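Local atomic coordinates of metallo-beta-lactamase (Bradyrhizobium japonicum, PDB entry 2GMN), a protein that hydrolyses the beta-lactam ring of antibiotics as a zinc-dependent metallo-beta-lactamase of subclass B3. Residues R134-G139 with L149-T154. Sequence-based numbering, arbitrary orientation.
Sequences RAVKEG and LTAHAT. With ZN (zinc ion), chain E.
E138 and G139, in the loop that leaves strand 134-136, meet A151 to A153 at the end of strand 147-153, the touching backbones running 107° apart, so that this is a crossing and not a ladder of paired strands. One backbone hydrogen bond fastens it: G139 N to A151 O, 2.8 Å, with the donor tilted out of the carbonyl plane. G139 itself sits at a positive phi, a conformation that suits glycine, and its CA rests on the methyl CG2 of T150.

The carboxylate of E138 does two jobs with its two oxygens. CG stands anti to the backbone N (chi1 167°), and a bend at chi2 folds the chain back over strand 147-153. There OE1 accepts a hydrogen bond from A153 N at 2.9 Å, met nearly along the C-O axis, which restrains the rotation of the group. OE2 goes to a zinc ion at 2.1 Å. H152 reaches the same ion through ND1, also at 2.1 Å, its ring plane 60° from that of the carboxylate. OE2 and ND1 therefore lie close as fellow ligands, not as a hydrogen-bonded pair. Water 1, 2.0 Å from the zinc and in the plane of the imidazole at its edge, and NZ of K209 make up the other two ligands.

On the inner side, the A151 methyl packs 3.9 Å from V136 CG2, and W164 of strand 162-170 touches both residues. K137 starts out away from strand 147-153, and its NZ forms a salt bridge with D140.

The contact joins the edge strand 134-136 of one sheet to the second sheet of the alpha-beta/beta-alpha metallo-beta-lactamase fold, and its glutamate-histidine-lysine zinc site is distinct from the two-zinc centre, formed by H81, H83 and H157 with D85, H86 and H222, that characterises subclass B3.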
ATOM      1  N   ARG A 134      13.551  -9.921  -1.247  1.00 13.24           N
ATOM      2  CA  ARG A 134      13.975  -9.455   0.059  1.00 13.58           C
ATOM      3  C   ARG A 134      12.770  -9.401   0.986  1.00 13.62           C
ATOM      4  O   ARG A 134      11.829  -8.650   0.738  1.00 13.66           O
ATOM      5  CB  ARG A 134      14.638  -8.081  -0.060  1.00 14.34           C
ATOM      6  CG  ARG A 134      15.111  -7.515   1.259  1.00 15.24           C
ATOM      7  CD  ARG A 134      15.867  -6.230   1.036  1.00 15.50           C
ATOM      8  NE  ARG A 134      16.187  -5.596   2.305  1.00 17.31           N
ATOM      9  CZ  ARG A 134      16.740  -4.394   2.417  1.00 17.57           C
ATOM     10  NH1 ARG A 134      17.041  -3.697   1.330  1.00 16.79           N
ATOM     11  NH2 ARG A 134      16.996  -3.900   3.618  1.00 19.42           N
ATOM     12  N   ALA A 135      12.801 -10.215   2.037  1.00 13.75           N
ATOM     13  CA  ALA A 135      11.751 -10.242   3.034  1.00 14.20           C
ATOM     14  C   ALA A 135      12.168  -9.293   4.145  1.00 14.61           C
ATOM     15  O   ALA A 135      13.260  -9.427   4.702  1.00 15.61           O
ATOM     16  CB  ALA A 135      11.561 -11.656   3.565  1.00 14.44           C
ATOM     17  N   VAL A 136      11.322  -8.311   4.443  1.00 14.25           N
ATOM     18  CA  VAL A 136      11.715  -7.275   5.396  1.00 14.53           C
ATOM     19  C   VAL A 136      11.079  -7.425   6.763  1.00 15.11           C
ATOM     20  O   VAL A 136      10.006  -8.010   6.912  1.00 14.63           O
ATOM     21  CB  VAL A 136      11.497  -5.823   4.852  1.00 14.46           C
ATOM     22  CG1 VAL A 136      12.402  -5.557   3.667  1.00 14.66           C
ATOM     23  CG2 VAL A 136      10.019  -5.541   4.524  1.00 14.32           C
ATOM     24  N   LYS A 137      11.772  -6.879   7.759  1.00 15.83           N
ATOM     25  CA  LYS A 137      11.267  -6.788   9.122  1.00 16.55           C
ATOM     26  C   LYS A 137      11.262  -5.327   9.582  1.00 16.15           C
ATOM     27  O   LYS A 137      11.791  -4.456   8.894  1.00 16.11           O
ATOM     28  CB  LYS A 137      12.109  -7.641  10.085  1.00 17.38           C
ATOM     29  CG  LYS A 137      13.618  -7.479   9.961  1.00 20.15           C
ATOM     30  CD  LYS A 137      14.249  -8.667   9.238  1.00 23.04           C
ATOM     31  CE  LYS A 137      15.633  -8.340   8.676  1.00 24.70           C
ATOM     32  NZ  LYS A 137      16.535  -7.686   9.667  1.00 25.81           N
ATOM     33  N   GLU A 138      10.661  -5.077  10.742  1.00 15.85           N
ATOM     34  CA  GLU A 138      10.608  -3.741  11.325  1.00 15.87           C
ATOM     35  C   GLU A 138      11.977  -3.062  11.313  1.00 15.84           C
ATOM     36  O   GLU A 138      12.972  -3.631  11.782  1.00 15.97           O
ATOM     37  CB  GLU A 138      10.067  -3.819  12.758  1.00 15.72           C
ATOM     38  CG  GLU A 138      10.252  -2.550  13.580  1.00 15.51           C
ATOM     39  CD  GLU A 138       9.307  -1.436  13.184  1.00 15.97           C
ATOM     40  OE1 GLU A 138       8.234  -1.699  12.601  1.00 16.65           O
ATOM     41  OE2 GLU A 138       9.627  -0.269  13.491  1.00 16.26           O
ATOM     42  N   GLY A 139      12.018  -1.853  10.752  1.00 15.57           N
ATOM     43  CA  GLY A 139      13.220  -1.028  10.780  1.00 15.35           C
ATOM     44  C   GLY A 139      14.207  -1.252   9.653  1.00 14.85           C
ATOM     45  O   GLY A 139      15.195  -0.519   9.546  1.00 15.52           O
ATOM     46  N   LEU A 149      13.660   4.021   1.979  1.00 11.38           N
ATOM     47  CA  LEU A 149      12.414   3.794   2.695  1.00 11.56           C
ATOM     48  C   LEU A 149      12.655   2.848   3.860  1.00 11.38           C
ATOM     49  O   LEU A 149      13.466   1.923   3.761  1.00 11.86           O
ATOM     50  CB  LEU A 149      11.345   3.196   1.778  1.00 11.48           C
ATOM     51  CG  LEU A 149      10.906   4.081   0.614  1.00 11.46           C
ATOM     52  CD1 LEU A 149      11.625   3.680  -0.666  1.00 13.68           C
ATOM     53  CD2 LEU A 149       9.403   4.019   0.423  1.00 12.83           C
ATOM     54  N   THR A 150      11.945   3.086   4.955  1.00 10.96           N
ATOM     55  CA  THR A 150      12.078   2.257   6.143  1.00 10.99           C
ATOM     56  C   THR A 150      10.812   1.447   6.340  1.00 10.67           C
ATOM     57  O   THR A 150       9.710   1.990   6.288  1.00 10.24           O
ATOM     58  CB  THR A 150      12.384   3.117   7.383  1.00 11.66           C
ATOM     59  OG1 THR A 150      13.636   3.781   7.183  1.00 13.39           O
ATOM     60  CG2 THR A 150      12.457   2.272   8.653  1.00 12.22           C
ATOM     61  N   ALA A 151      10.990   0.142   6.553  1.00 10.67           N
ATOM     62  CA  ALA A 151       9.872  -0.768   6.762  1.00 10.95           C
ATOM     63  C   ALA A 151       9.353  -0.676   8.184  1.00 11.08           C
ATOM     64  O   ALA A 151      10.141  -0.650   9.138  1.00 11.52           O
ATOM     65  CB  ALA A 151      10.302  -2.203   6.461  1.00 11.15           C
ATOM     66  N   HIS A 152       8.032  -0.620   8.319  1.00 11.11           N
ATOM     67  CA  HIS A 152       7.377  -0.704   9.616  1.00 11.75           C
ATOM     68  C   HIS A 152       6.379  -1.852   9.608  1.00 11.93           C
ATOM     69  O   HIS A 152       5.510  -1.908   8.735  1.00 12.38           O
ATOM     70  CB  HIS A 152       6.676   0.608   9.951  1.00 12.27           C
ATOM     71  CG  HIS A 152       7.619   1.749  10.173  1.00 12.95           C
ATOM     72  ND1 HIS A 152       8.184   2.014  11.403  1.00 13.85           N
ATOM     73  CD2 HIS A 152       8.106   2.686   9.325  1.00 13.07           C
ATOM     74  CE1 HIS A 152       8.970   3.073  11.305  1.00 14.44           C
ATOM     75  NE2 HIS A 152       8.944   3.498  10.054  1.00 14.13           N
ATOM     76  N   ALA A 153       6.520  -2.767  10.564  1.00 12.27           N
ATOM     77  CA  ALA A 153       5.630  -3.920  10.629  1.00 12.44           C
ATOM     78  C   ALA A 153       4.300  -3.494  11.239  1.00 12.69           C
ATOM     79  O   ALA A 153       4.221  -3.161  12.424  1.00 13.14           O
ATOM     80  CB  ALA A 153       6.274  -5.054  11.427  1.00 12.77           C
ATOM     81  N   THR A 154       3.250  -3.498  10.425  1.00 11.72           N
ATOM     82  CA  THR A 154       1.925  -3.049  10.849  1.00 11.32           C
ATOM     83  C   THR A 154       0.884  -4.101  10.449  1.00 11.21           C
ATOM     84  O   THR A 154      -0.046  -3.822   9.678  1.00 10.83           O
ATOM     85  CB  THR A 154       1.571  -1.661  10.245  1.00 11.23           C
ATOM     86  OG1 THR A 154       1.802  -1.693   8.837  1.00 11.64           O
ATOM     87  CG2 THR A 154       2.432  -0.558  10.862  1.00 12.08           C
TER
HETATM   88 ZN    ZN E 805       8.076   1.080  13.238  1.00 22.14          ZN
HETATM   89  O   HOH W   1       8.667   2.537  14.542  1.00 18.16           O